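Local coordinates for protein Kif13b (Mus musculus, PDB 5B64), which is a kinesin-3 family motor protein, part of which binds another protein, probably to link the motor to cargo, at residues N9-L14 and G59-E64; K20-V25 and Y41-Q46; P65-R70 and W79-L84; R92-E97 and R109-R114. One frame throughout, in Å; residues are numbered along the deposited sequence.

Interaction 1: residues N9-L14 and G59-E64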
loop_
_atom_site.group_PDB
_atom_site.type_symbol
_atom_site.label_atom_id
_atom_site.label_comp_id
_atom_site.label_asym_id
_atom_site.label_seq_id
_atom_site.Cartn_x
_atom_site.Cartn_y
_atom_site.Cartn_z
ATOM N N ASN B 9 -22.098 32.503 -23.034
ATOM C CA ASN B 9 -20.875 32.649 -22.252
ATOM C C ASN B 9 -20.766 31.494 -21.267
ATOM O O ASN B 9 -19.669 31.044 -20.940
ATOM C CB ASN B 9 -20.825 33.996 -21.526
ATOM C CG ASN B 9 -20.814 35.184 -22.486
ATOM O OD1 ASN B 9 -19.757 35.583 -22.980
ATOM N ND2 ASN B 9 -21.993 35.756 -22.748
ATOM N N SER B 10 -21.908 31.002 -20.801
ATOM C CA SER B 10 -21.907 29.829 -19.933
ATOM C C SER B 10 -21.494 28.572 -20.717
ATOM O O SER B 10 -20.893 27.660 -20.156
ATOM C CB SER B 10 -23.267 29.633 -19.263
ATOM O OG SER B 10 -24.262 29.369 -20.234
ATOM N N LEU B 11 -21.820 28.539 -22.008
ATOM C CA LEU B 11 -21.346 27.495 -22.914
ATOM C C LEU B 11 -19.821 27.516 -23.038
ATOM O O LEU B 11 -19.146 26.511 -22.809
ATOM C CB LEU B 11 -21.975 27.657 -24.304
ATOM C CG LEU B 11 -23.254 26.860 -24.559
ATOM C CD1 LEU B 11 -23.891 27.194 -25.889
ATOM C CD2 LEU B 11 -22.944 25.388 -24.490
ATOM N N MET B 12 -19.283 28.670 -23.411
ATOM C CA MET B 12 -17.847 28.817 -23.559
ATOM C C MET B 12 -17.126 28.548 -22.238
ATOM O O MET B 12 -16.036 27.976 -22.229
ATOM C CB MET B 12 -17.506 30.210 -24.103
ATOM N N ARG B 13 -17.724 28.947 -21.119
ATOM C CA ARG B 13 -17.102 28.675 -19.820
ATOM C C ARG B 13 -17.129 27.177 -19.521
ATOM O O ARG B 13 -16.114 26.600 -19.147
ATOM C CB ARG B 13 -17.749 29.482 -18.682
ATOM N N LEU B 14 -18.284 26.550 -19.707
ATOM C CA LEU B 14 -18.399 25.112 -19.531
ATOM C C LEU B 14 -17.417 24.373 -20.441
ATOM O O LEU B 14 -16.734 23.449 -20.007
ATOM C CB LEU B 14 -19.825 24.646 -19.820
ATOM C CG LEU B 14 -20.020 23.138 -19.681
ATOM C CD1 LEU B 14 -19.602 22.678 -18.298
ATOM C CD2 LEU B 14 -21.458 22.745 -19.969
ATOM N N GLY B 59 -31.930 29.816 -19.897
ATOM C CA GLY B 59 -31.236 29.440 -21.120
ATOM C C GLY B 59 -29.776 29.159 -20.858
ATOM O O GLY B 59 -29.070 28.601 -21.693
ATOM N N SER B 60 -29.348 29.544 -19.663
ATOM C CA SER B 60 -28.010 29.302 -19.141
ATOM C C SER B 60 -27.844 27.839 -18.715
ATOM O O SER B 60 -28.757 27.253 -18.132
ATOM C CB SER B 60 -27.807 30.211 -17.920
ATOM O OG SER B 60 -26.446 30.476 -17.666
ATOM N N LEU B 61 -26.679 27.253 -18.989
ATOM C CA LEU B 61 -26.373 25.888 -18.540
ATOM C C LEU B 61 -25.986 25.877 -17.078
ATOM O O LEU B 61 -25.172 26.686 -16.649
ATOM C CB LEU B 61 -25.231 25.270 -19.358
ATOM C CG LEU B 61 -25.506 25.114 -20.854
ATOM C CD1 LEU B 61 -24.992 26.317 -21.590
ATOM C CD2 LEU B 61 -24.889 23.860 -21.395
ATOM N N LEU B 62 -26.560 24.947 -16.323
ATOM C CA LEU B 62 -26.283 24.822 -14.888
ATOM C C LEU B 62 -25.046 23.951 -14.608
ATOM O O LEU B 62 -24.495 23.944 -13.492
ATOM C CB LEU B 62 -27.493 24.214 -14.179
ATOM C CG LEU B 62 -28.696 25.082 -13.800
ATOM C CD1 LEU B 62 -28.809 26.357 -14.648
ATOM C CD2 LEU B 62 -29.966 24.245 -13.889
ATOM N N SER B 63 -24.608 23.224 -15.628
ATOM C CA SER B 63 -23.564 22.231 -15.440
ATOM C C SER B 63 -22.152 22.758 -15.346
ATOM O O SER B 63 -21.778 23.777 -15.934
ATOM C CB SER B 63 -23.617 21.178 -16.537
ATOM O OG SER B 63 -24.603 20.224 -16.221
ATOM N N GLU B 64 -21.368 22.015 -14.594
ATOM C CA GLU B 64 -19.937 22.159 -14.619
ATOM C C GLU B 64 -19.377 20.753 -14.464
ATOM O O GLU B 64 -20.103 19.836 -14.068
ATOM C CB GLU B 64 -19.491 23.064 -13.492
ATOM C CG GLU B 64 -19.780 22.515 -12.139
ATOM C CD GLU B 64 -19.551 23.560 -11.076
ATOM O OE1 GLU B 64 -19.054 23.211 -9.977
ATOM O OE2 GLU B 64 -19.867 24.743 -11.354
#
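Ser60 comes up beside the first turn of the helix, its OG lying 3.5 Å from Ser10 OG and close to the CB of the same residue. The chain then delivers Leu61, the residue that does most of the docking. Its backbone N reaches Ser10 OG at 3.4 Å in a long, weak hydrogen bond that is nevertheless fairly straight (164°). Ser10 turns OG between its own backbone N and carbonyl carbon (chi1 64°), which tilts the hydroxyl out of the helix toward this N-H. The two methyls of Leu61 reach different parts of the helix surface. CD1 lies mainly on Ser10 and Leu11, 3.5 Å from Leu11 CG and close to the Ser10 hydroxyl, whereas CD2 sits between Leu11 and Leu14, meeting Leu14 CD2 at 3.9 Å as these two leucines cross at about a right angle. After Leu62, which turns its side chain from the helix toward Ile47, the path closes in again on Leu14: Leu14 CD1 rests on Ser63 O at 3.4 Å. The same methyl touches the backbone of Glu64 at CA, 3.7 Å off, while the carboxylate heads elsewhere. The contact is thus a largely apolar surface seam in which Ser10, Leu11 and Leu14, within about one helical turn, receive an irregular loop. It lays the segment between helix 49-53 and strand 64-71 along the start of helix 9-34, just where Glu64 begins its backbone pairing with Gln46 of strand 40-46.

Interaction 2: residues K20-V25 and Y41-Q46; sequences KANLLV and YKVTLQ
Val25 overlaps the base of Tyr41, its CG2 methyl meeting Tyr41 CB at 3.4 Å while CG1 lies close beside the Tyr41 carbonyl oxygen. From the same CG2 the packing runs on to Val43 CG2, 3.9 Å away, so one branch of Val25 bridges two residues of the strand. Val43 holds CG2 anti to its carbonyl carbon, beside the backbone N, and this methyl makes most of the contact with the helix. Ala21 CB receives it at 4.0 Å, and Asn22, crossing Val43 at about a right angle, brings OD1 to 3.6 Å from Val43 CG2. Trimming the valine to an alanine here would probably open a gap between Tyr41 CB and Val43 CG2 and leave both less closely packed against the helix. The Tyr41 ring leads off toward Ala28 and Met91, and its hydroxyl is hydrogen-bonded to Phe118 O. No hydrogen bond links the two segments. Their axes approach to 8.3 Å and run nearly antiparallel, at 163°, which lets residues one turn apart on the helix face every second residue of the strand. Such packing, with small and branched apolar groups between a long helix and an edge strand, is characteristic of a layer of helix laid on an antiparallel sheet.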
loop_
_atom_site.group_PDB
_atom_site.type_symbol
_atom_site.label_atom_id
_atom_site.label_comp_id
_atom_site.label_asym_id
_atom_site.label_seq_id
_atom_site.Cartn_x
_atom_site.Cartn_y
_atom_site.Cartn_z
ATOM N N LYS B 20 -10.214 21.512 -19.421
ATOM C CA LYS B 20 -9.368 21.443 -18.242
ATOM C C LYS B 20 -9.509 20.092 -17.543
ATOM O O LYS B 20 -8.515 19.458 -17.227
ATOM C CB LYS B 20 -9.750 22.580 -17.289
ATOM C CG LYS B 20 -9.040 22.630 -15.941
ATOM C CD LYS B 20 -9.384 23.951 -15.268
ATOM C CE LYS B 20 -8.653 24.137 -13.942
ATOM N NZ LYS B 20 -8.474 25.588 -13.581
ATOM N N ALA B 21 -10.745 19.657 -17.320
ATOM C CA ALA B 21 -11.003 18.429 -16.579
ATOM C C ALA B 21 -10.501 17.230 -17.362
ATOM O O ALA B 21 -9.950 16.277 -16.790
ATOM C CB ALA B 21 -12.496 18.282 -16.284
ATOM N N ASN B 22 -10.702 17.287 -18.677
ATOM C CA ASN B 22 -10.264 16.231 -19.573
ATOM C C ASN B 22 -8.781 15.927 -19.439
ATOM O O ASN B 22 -8.389 14.766 -19.375
ATOM C CB ASN B 22 -10.609 16.580 -21.014
ATOM C CG ASN B 22 -11.988 16.116 -21.398
ATOM O OD1 ASN B 22 -12.616 15.343 -20.674
ATOM N ND2 ASN B 22 -12.463 16.557 -22.560
ATOM N N LEU B 23 -7.970 16.981 -19.388
ATOM C CA LEU B 23 -6.538 16.862 -19.145
ATOM C C LEU B 23 -6.179 16.325 -17.736
ATOM O O LEU B 23 -5.385 15.398 -17.606
ATOM C CB LEU B 23 -5.859 18.221 -19.369
ATOM C CG LEU B 23 -5.333 18.634 -20.754
ATOM C CD1 LEU B 23 -5.465 17.523 -21.786
ATOM C CD2 LEU B 23 -5.966 19.934 -21.264
ATOM N N LEU B 24 -6.749 16.917 -16.688
ATOM C CA LEU B 24 -6.373 16.592 -15.313
ATOM C C LEU B 24 -6.642 15.135 -14.989
ATOM O O LEU B 24 -5.856 14.464 -14.321
ATOM C CB LEU B 24 -7.142 17.468 -14.331
ATOM C CG LEU B 24 -6.896 18.967 -14.480
ATOM C CD1 LEU B 24 -7.432 19.726 -13.281
ATOM C CD2 LEU B 24 -5.417 19.235 -14.678
ATOM N N VAL B 25 -7.771 14.662 -15.479
ATOM C CA VAL B 25 -8.224 13.311 -15.237
ATOM C C VAL B 25 -7.207 12.354 -15.843
ATOM O O VAL B 25 -6.931 11.279 -15.321
ATOM C CB VAL B 25 -9.652 13.160 -15.838
ATOM C CG1 VAL B 25 -9.769 11.999 -16.821
ATOM C CG2 VAL B 25 -10.701 13.127 -14.723
ATOM N N TYR B 41 -10.508 7.694 -13.810
ATOM C CA TYR B 41 -11.083 9.025 -13.687
ATOM C C TYR B 41 -11.852 9.342 -14.956
ATOM O O TYR B 41 -11.283 9.378 -16.039
ATOM C CB TYR B 41 -10.013 10.083 -13.399
ATOM C CG TYR B 41 -9.286 9.833 -12.099
ATOM C CD1 TYR B 41 -9.831 10.241 -10.873
ATOM C CD2 TYR B 41 -8.062 9.151 -12.089
ATOM C CE1 TYR B 41 -9.165 9.986 -9.679
ATOM C CE2 TYR B 41 -7.396 8.898 -10.909
ATOM C CZ TYR B 41 -7.948 9.308 -9.708
ATOM O OH TYR B 41 -7.265 9.025 -8.546
ATOM N N LYS B 42 -13.158 9.526 -14.806
ATOM C CA LYS B 42 -14.027 9.855 -15.915
ATOM C C LYS B 42 -14.672 11.219 -15.675
ATOM O O LYS B 42 -15.035 11.556 -14.550
ATOM C CB LYS B 42 -15.124 8.803 -16.050
ATOM C CG LYS B 42 -14.814 7.610 -16.939
ATOM C CD LYS B 42 -16.073 6.752 -17.058
ATOM C CE LYS B 42 -15.801 5.389 -17.687
ATOM N NZ LYS B 42 -16.981 4.477 -17.553
ATOM N N VAL B 43 -14.828 11.998 -16.738
ATOM C CA VAL B 43 -15.470 13.296 -16.629
ATOM C C VAL B 43 -16.991 13.200 -16.864
ATOM O O VAL B 43 -17.447 12.644 -17.876
ATOM C CB VAL B 43 -14.819 14.322 -17.591
ATOM C CG1 VAL B 43 -15.537 15.675 -17.528
ATOM C CG2 VAL B 43 -13.333 14.478 -17.287
ATOM N N THR B 44 -17.758 13.713 -15.899
ATOM C CA THR B 44 -19.206 13.863 -16.023
ATOM C C THR B 44 -19.647 15.277 -15.680
ATOM O O THR B 44 -18.845 16.178 -15.443
ATOM C CB THR B 44 -19.978 12.975 -15.037
ATOM O OG1 THR B 44 -19.082 12.421 -14.056
ATOM C CG2 THR B 44 -20.782 11.885 -15.768
ATOM N N LEU B 45 -20.952 15.458 -15.612
ATOM C CA LEU B 45 -21.489 16.724 -15.161
ATOM C C LEU B 45 -22.056 16.644 -13.751
ATOM O O LEU B 45 -22.384 15.568 -13.230
ATOM C CB LEU B 45 -22.558 17.211 -16.126
ATOM C CG LEU B 45 -22.012 17.449 -17.535
ATOM C CD1 LEU B 45 -23.058 18.158 -18.398
ATOM C CD2 LEU B 45 -20.674 18.197 -17.552
ATOM N N GLN B 46 -22.136 17.800 -13.122
ATOM C CA GLN B 46 -23.014 17.939 -11.984
ATOM C C GLN B 46 -23.573 19.348 -11.970
ATOM O O GLN B 46 -23.067 20.252 -12.644
ATOM C CB GLN B 46 -22.324 17.575 -10.662
ATOM C CG GLN B 46 -21.307 18.590 -10.135
ATOM C CD GLN B 46 -20.584 18.078 -8.878
ATOM O OE1 GLN B 46 -21.135 17.272 -8.113
ATOM N NE2 GLN B 46 -19.343 18.528 -8.676
#

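Interaction 3: residues P65-R70 and W79-L84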
loop_
_atom_site.group_PDB
_atom_site.type_symbol
_atom_site.label_atom_id
_atom_site.label_comp_id
_atom_site.label_asym_id
_atom_site.label_seq_id
_atom_site.Cartn_x
_atom_site.Cartn_y
_atom_site.Cartn_z
ATOM N N PRO B 65 -18.100 20.561 -14.814
ATOM C CA PRO B 65 -17.572 19.195 -14.754
ATOM C C PRO B 65 -17.378 18.647 -13.339
ATOM O O PRO B 65 -17.021 19.362 -12.393
ATOM C CB PRO B 65 -16.223 19.304 -15.476
ATOM C CG PRO B 65 -16.307 20.560 -16.271
ATOM C CD PRO B 65 -17.196 21.482 -15.522
ATOM N N ALA B 66 -17.634 17.351 -13.214
ATOM C CA ALA B 66 -17.321 16.597 -12.006
ATOM C C ALA B 66 -16.597 15.313 -12.417
ATOM O O ALA B 66 -16.564 14.950 -13.602
ATOM C CB ALA B 66 -18.591 16.284 -11.199
ATOM N N ILE B 67 -16.011 14.633 -11.443
ATOM C CA ILE B 67 -15.110 13.536 -11.734
ATOM C C ILE B 67 -15.611 12.238 -11.136
ATOM O O ILE B 67 -15.751 12.115 -9.907
ATOM C CB ILE B 67 -13.705 13.809 -11.169
ATOM C CG1 ILE B 67 -13.200 15.186 -11.615
ATOM C CG2 ILE B 67 -12.759 12.672 -11.542
ATOM C CD1 ILE B 67 -13.121 15.362 -13.099
ATOM N N GLN B 68 -15.874 11.270 -12.006
ATOM C CA GLN B 68 -16.249 9.952 -11.544
ATOM C C GLN B 68 -14.990 9.167 -11.255
ATOM O O GLN B 68 -14.140 9.003 -12.123
ATOM C CB GLN B 68 -17.097 9.218 -12.570
ATOM C CG GLN B 68 -17.283 7.757 -12.203
ATOM C CD GLN B 68 -18.403 7.105 -12.978
ATOM O OE1 GLN B 68 -19.576 7.441 -12.790
ATOM N NE2 GLN B 68 -18.052 6.165 -13.858
ATOM N N VAL B 69 -14.881 8.699 -10.019
ATOM C CA VAL B 69 -13.683 8.046 -9.543
ATOM C C VAL B 69 -14.015 6.577 -9.284
ATOM O O VAL B 69 -14.865 6.256 -8.455
ATOM C CB VAL B 69 -13.155 8.729 -8.258
ATOM C CG1 VAL B 69 -11.869 8.071 -7.796
ATOM C CG2 VAL B 69 -12.942 10.220 -8.487
ATOM N N ARG B 70 -13.370 5.683 -10.022
ATOM C CA ARG B 70 -13.667 4.270 -9.880
ATOM C C ARG B 70 -12.414 3.467 -9.531
ATOM O O ARG B 70 -11.347 3.657 -10.130
ATOM C CB ARG B 70 -14.345 3.721 -11.140
ATOM C CG ARG B 70 -15.194 2.481 -10.874
ATOM C CD ARG B 70 -15.566 1.738 -12.156
ATOM N NE ARG B 70 -16.425 2.522 -13.041
ATOM C CZ ARG B 70 -17.751 2.408 -13.096
ATOM N NH1 ARG B 70 -18.379 1.539 -12.313
ATOM N NH2 ARG B 70 -18.450 3.160 -13.938
ATOM N N TRP B 79 -15.970 13.162 -7.356
ATOM C CA TRP B 79 -15.269 14.343 -6.852
ATOM C C TRP B 79 -15.600 15.580 -7.683
ATOM O O TRP B 79 -15.839 15.504 -8.891
ATOM C CB TRP B 79 -13.769 14.189 -6.968
ATOM C CG TRP B 79 -13.151 13.100 -6.218
ATOM C CD1 TRP B 79 -13.765 12.185 -5.427
ATOM C CD2 TRP B 79 -11.757 12.792 -6.196
ATOM N NE1 TRP B 79 -12.835 11.326 -4.898
ATOM C CE2 TRP B 79 -11.596 11.670 -5.362
ATOM C CE3 TRP B 79 -10.629 13.356 -6.806
ATOM C CZ2 TRP B 79 -10.344 11.103 -5.111
ATOM C CZ3 TRP B 79 -9.388 12.794 -6.552
ATOM C CH2 TRP B 79 -9.254 11.683 -5.708
ATOM N N SER B 80 -15.554 16.734 -7.042
ATOM C CA SER B 80 -15.643 17.983 -7.770
ATOM C C SER B 80 -14.334 18.193 -8.521
ATOM O O SER B 80 -13.293 17.636 -8.149
ATOM C CB SER B 80 -15.853 19.144 -6.802
ATOM O OG SER B 80 -14.652 19.435 -6.093
ATOM N N LEU B 81 -14.391 18.998 -9.579
ATOM C CA LEU B 81 -13.198 19.367 -10.320
ATOM C C LEU B 81 -12.163 20.001 -9.379
ATOM O O LEU B 81 -10.981 19.643 -9.412
ATOM C CB LEU B 81 -13.545 20.313 -11.474
ATOM C CG LEU B 81 -12.339 20.691 -12.338
ATOM C CD1 LEU B 81 -11.677 19.422 -12.942
ATOM C CD2 LEU B 81 -12.678 21.708 -13.413
ATOM N N GLU B 82 -12.623 20.925 -8.538
ATOM C CA GLU B 82 -11.762 21.606 -7.568
ATOM C C GLU B 82 -11.056 20.580 -6.698
ATOM O O GLU B 82 -9.882 20.723 -6.388
ATOM C CB GLU B 82 -12.576 22.558 -6.685
ATOM C CG GLU B 82 -11.773 23.222 -5.570
ATOM C CD GLU B 82 -12.623 24.091 -4.627
ATOM O OE1 GLU B 82 -12.069 25.053 -4.040
ATOM O OE2 GLU B 82 -13.834 23.808 -4.459
ATOM N N LYS B 83 -11.779 19.536 -6.315
ATOM C CA LYS B 83 -11.198 18.517 -5.470
ATOM C C LYS B 83 -10.102 17.712 -6.193
ATOM O O LYS B 83 -9.046 17.437 -5.602
ATOM C CB LYS B 83 -12.271 17.607 -4.862
ATOM C CG LYS B 83 -11.672 16.361 -4.233
ATOM C CD LYS B 83 -12.642 15.618 -3.364
ATOM C CE LYS B 83 -12.049 14.291 -2.939
ATOM N NZ LYS B 83 -12.878 13.669 -1.889
ATOM N N LEU B 84 -10.342 17.340 -7.452
ATOM C CA LEU B 84 -9.312 16.661 -8.240
ATOM C C LEU B 84 -8.081 17.573 -8.389
ATOM O O LEU B 84 -6.927 17.153 -8.214
ATOM C CB LEU B 84 -9.858 16.267 -9.610
ATOM C CG LEU B 84 -8.897 15.622 -10.616
ATOM C CD1 LEU B 84 -8.328 14.318 -10.100
ATOM C CD2 LEU B 84 -9.578 15.375 -11.978
#
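Ile67 and Leu84 meet at the apolar centre, Ile67 CG1 lying 3.6 Å from Leu84 CD2 as the two side chains cross at about a right angle. Ile67 CD1 also reaches Leu81 CD1, at 4.3 Å, so the isoleucine spans the first turn of the helix that follows the strand. Farther out, Val69 places CG2 over the five-membered ring of Trp79, 3.5 Å from its centroid and only 3° off the normal, a clear CH-pi contact. Trp79 leaves the sheet on the same face as Ile67, and with CG anti to its carbonyl carbon (chi1 -62°) its indole lies between Val69 and Lys83. Lys83 CE takes the opposite face of the indole; the amine of that lysine goes on to a salt bridge with Asp120, and Arg87 adds a cation-pi contact. Paired backbone bonds join the strands: Ile67 N to Trp79 O at 2.7 Å and Trp79 N to Ile67 O at 2.8 Å. At the polar margin Ser80 takes the N-cap position, its OG accepting from Lys83 N at 2.9 Å, while Trp79 NE1 finds Gln77 OE1. The chemistry implies a division of labour: backbone bonds set the hairpin's register, the Ser80 cap closes the start of helix 81-100, and apolar side chains fill the angle between them.

Interaction 4: residues R92-E97 and R109-R114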
loop_
_atom_site.group_PDB
_atom_site.type_symbol
_atom_site.label_atom_id
_atom_site.label_comp_id
_atom_site.label_asym_id
_atom_site.label_seq_id
_atom_site.Cartn_x
_atom_site.Cartn_y
_atom_site.Cartn_z
ATOM N N ARG B 92 1.076 14.505 -7.406
ATOM C CA ARG B 92 2.368 15.000 -7.892
ATOM C C ARG B 92 3.481 14.926 -6.845
ATOM O O ARG B 92 4.567 14.435 -7.142
ATOM C CB ARG B 92 2.239 16.432 -8.406
ATOM C CG ARG B 92 1.331 16.551 -9.611
ATOM C CD ARG B 92 1.166 17.996 -10.042
ATOM N NE ARG B 92 0.160 18.126 -11.090
ATOM C CZ ARG B 92 -0.855 18.979 -11.064
ATOM N NH1 ARG B 92 -1.009 19.815 -10.042
ATOM N NH2 ARG B 92 -1.711 19.004 -12.075
ATOM N N ASP B 93 3.199 15.406 -5.635
ATOM C CA ASP B 93 4.115 15.285 -4.493
ATOM C C ASP B 93 4.522 13.858 -4.226
ATOM O O ASP B 93 5.716 13.570 -4.124
ATOM C CB ASP B 93 3.489 15.828 -3.214
ATOM C CG ASP B 93 3.449 17.344 -3.180
ATOM O OD1 ASP B 93 4.033 17.975 -4.093
ATOM O OD2 ASP B 93 2.833 17.903 -2.237
ATOM N N LEU B 94 3.527 12.973 -4.106
ATOM C CA LEU B 94 3.780 11.570 -3.766
ATOM C C LEU B 94 4.603 10.904 -4.869
ATOM O O LEU B 94 5.535 10.136 -4.611
ATOM C CB LEU B 94 2.471 10.815 -3.577
ATOM C CG LEU B 94 2.588 9.425 -2.944
ATOM C CD1 LEU B 94 3.188 9.504 -1.539
ATOM C CD2 LEU B 94 1.227 8.701 -2.913
ATOM N N TYR B 95 4.260 11.245 -6.102
ATOM C CA TYR B 95 4.970 10.744 -7.260
ATOM C C TYR B 95 6.449 11.145 -7.263
ATOM O O TYR B 95 7.329 10.310 -7.471
ATOM C CB TYR B 95 4.291 11.254 -8.527
ATOM C CG TYR B 95 4.914 10.719 -9.774
ATOM C CD1 TYR B 95 4.610 9.439 -10.230
ATOM C CD2 TYR B 95 5.818 11.486 -10.505
ATOM C CE1 TYR B 95 5.181 8.940 -11.402
ATOM C CE2 TYR B 95 6.406 10.989 -11.666
ATOM C CZ TYR B 95 6.081 9.716 -12.109
ATOM O OH TYR B 95 6.660 9.225 -13.263
ATOM N N GLN B 96 6.717 12.428 -7.046
ATOM C CA GLN B 96 8.088 12.915 -7.067
ATOM C C GLN B 96 8.839 12.331 -5.880
ATOM O O GLN B 96 10.022 12.034 -5.969
ATOM C CB GLN B 96 8.123 14.438 -7.035
ATOM C CG GLN B 96 9.518 15.002 -7.059
ATOM C CD GLN B 96 9.528 16.524 -6.989
ATOM O OE1 GLN B 96 8.781 17.133 -6.214
ATOM N NE2 GLN B 96 10.373 17.146 -7.806
ATOM N N GLU B 97 8.134 12.150 -4.770
ATOM C CA GLU B 97 8.727 11.508 -3.611
ATOM C C GLU B 97 9.113 10.060 -3.940
ATOM O O GLU B 97 10.177 9.585 -3.549
ATOM C CB GLU B 97 7.778 11.556 -2.408
ATOM C CG GLU B 97 8.509 11.403 -1.096
ATOM C CD GLU B 97 7.594 11.159 0.100
ATOM O OE1 GLU B 97 8.123 10.842 1.203
ATOM O OE2 GLU B 97 6.363 11.281 -0.061
ATOM N N ARG B 109 8.632 0.975 1.784
ATOM C CA ARG B 109 7.620 0.187 1.073
ATOM C C ARG B 109 6.218 0.431 1.639
ATOM O O ARG B 109 5.297 0.793 0.905
ATOM C CB ARG B 109 7.943 -1.304 1.152
ATOM C CG ARG B 109 8.749 -1.887 0.006
ATOM C CD ARG B 109 9.088 -3.342 0.313
ATOM N NE ARG B 109 10.512 -3.493 0.585
ATOM C CZ ARG B 109 11.039 -4.122 1.624
ATOM N NH1 ARG B 109 10.284 -4.704 2.541
ATOM N NH2 ARG B 109 12.349 -4.161 1.741
ATOM N N SER B 110 6.054 0.248 2.947
ATOM C CA SER B 110 4.730 0.412 3.550
ATOM C C SER B 110 4.191 1.835 3.372
ATOM O O SER B 110 3.009 2.034 3.093
ATOM C CB SER B 110 4.756 0.042 5.031
ATOM O OG SER B 110 3.434 0.024 5.570
ATOM N N TYR B 111 5.073 2.817 3.531
ATOM C CA TYR B 111 4.692 4.194 3.356
ATOM C C TYR B 111 4.028 4.418 1.989
ATOM O O TYR B 111 2.948 4.982 1.917
ATOM C CB TYR B 111 5.883 5.136 3.581
ATOM C CG TYR B 111 5.589 6.537 3.091
ATOM C CD1 TYR B 111 5.818 6.890 1.761
ATOM C CD2 TYR B 111 5.036 7.493 3.940
ATOM C CE1 TYR B 111 5.526 8.143 1.299
ATOM C CE2 TYR B 111 4.747 8.765 3.482
ATOM C CZ TYR B 111 4.995 9.084 2.156
ATOM O OH TYR B 111 4.712 10.344 1.664
ATOM N N PHE B 112 4.668 3.974 0.914
ATOM C CA PHE B 112 4.092 4.119 -0.425
ATOM C C PHE B 112 2.854 3.241 -0.629
ATOM O O PHE B 112 1.911 3.647 -1.317
ATOM C CB PHE B 112 5.148 3.905 -1.538
ATOM C CG PHE B 112 6.157 5.026 -1.622
ATOM C CD1 PHE B 112 5.801 6.263 -2.155
ATOM C CD2 PHE B 112 7.441 4.871 -1.106
ATOM C CE1 PHE B 112 6.723 7.322 -2.192
ATOM C CE2 PHE B 112 8.382 5.926 -1.150
ATOM C CZ PHE B 112 8.018 7.154 -1.691
ATOM N N LYS B 113 2.846 2.052 -0.028
ATOM C CA LYS B 113 1.703 1.159 -0.193
ATOM C C LYS B 113 0.437 1.791 0.391
ATOM O O LYS B 113 -0.635 1.726 -0.206
ATOM C CB LYS B 113 1.950 -0.213 0.452
ATOM C CG LYS B 113 0.725 -1.142 0.352
ATOM C CD LYS B 113 0.845 -2.391 1.232
ATOM C CE LYS B 113 -0.226 -2.451 2.347
ATOM N NZ LYS B 113 -1.546 -3.087 1.964
ATOM N N ARG B 114 0.578 2.403 1.563
ATOM C CA ARG B 114 -0.560 2.914 2.297
ATOM C C ARG B 114 -1.013 4.296 1.832
ATOM O O ARG B 114 -2.152 4.678 2.085
ATOM C CB ARG B 114 -0.262 2.923 3.803
ATOM C CG ARG B 114 -0.015 1.564 4.361
ATOM C CD ARG B 114 0.047 1.557 5.861
ATOM N NE ARG B 114 -1.263 1.577 6.518
ATOM C CZ ARG B 114 -2.060 0.518 6.660
ATOM N NH1 ARG B 114 -1.719 -0.669 6.150
ATOM N NH2 ARG B 114 -3.215 0.651 7.305
#
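Tyr111 takes Glu97 OE2 at the edge of its ring, near the ring plane. The glutamate chain, extended beyond CG, comes from the opposite direction, so that OE2 accepts the Tyr111 OH proton at 2.6 Å through its syn lone pair, the carboxylate and ring planes lying 66° apart. Phe112 has Leu94 O at its rim, near the plane and 3.9 Å from CE1, and Phe112 CZ lies close to Glu97 O. Over one face of the Phe112 ring, 3.7 Å above its centre, stands Tyr111 CD1. Leu94 CD1 packs obliquely alongside Tyr111, 3.9 Å from CE1. Glu97 OE1 is hydrogen-bonded to polar and aromatic side chains of another protein chain, and Tyr111 OH also pairs with a basic side chain there. With an alanine in place of Glu97, Tyr111 OH would probably lose its acceptor within this chain, and the partner protein the carboxylate oxygen it binds. The two helical segments run roughly antiparallel, their axes 11.6 Å apart at closest, with these side chains filling the interval. Phe112 meets Trp98 edge-to-face within this pair of helices, while Tyr95, pointing away from helix 106-114, packs helix 81-100 against helix 9-34.

Overall arrangement
Three of the contacts form a continuous body and the fourth an outlying interface. Interactions 2 and 3 lie closest, with centres about 7 Å apart, and share the sheet: Lys42 O to Gln68 N and Thr44 O to Ala66 N are probable hydrogen bonds between their strands, while Ala21 packs on Leu81 from the helix side. Interaction 1, on the same long helix as interaction 2, reaches both: Ser63 packs on Leu45, and Leu14 touches Pro65. Interaction 4 sits about 38 Å, centre to centre, from interaction 1, across the chain's centre. Helix 81-100 connects it to interaction 3, about 22 Å away between centres, and of the four it alone contacts the other protein.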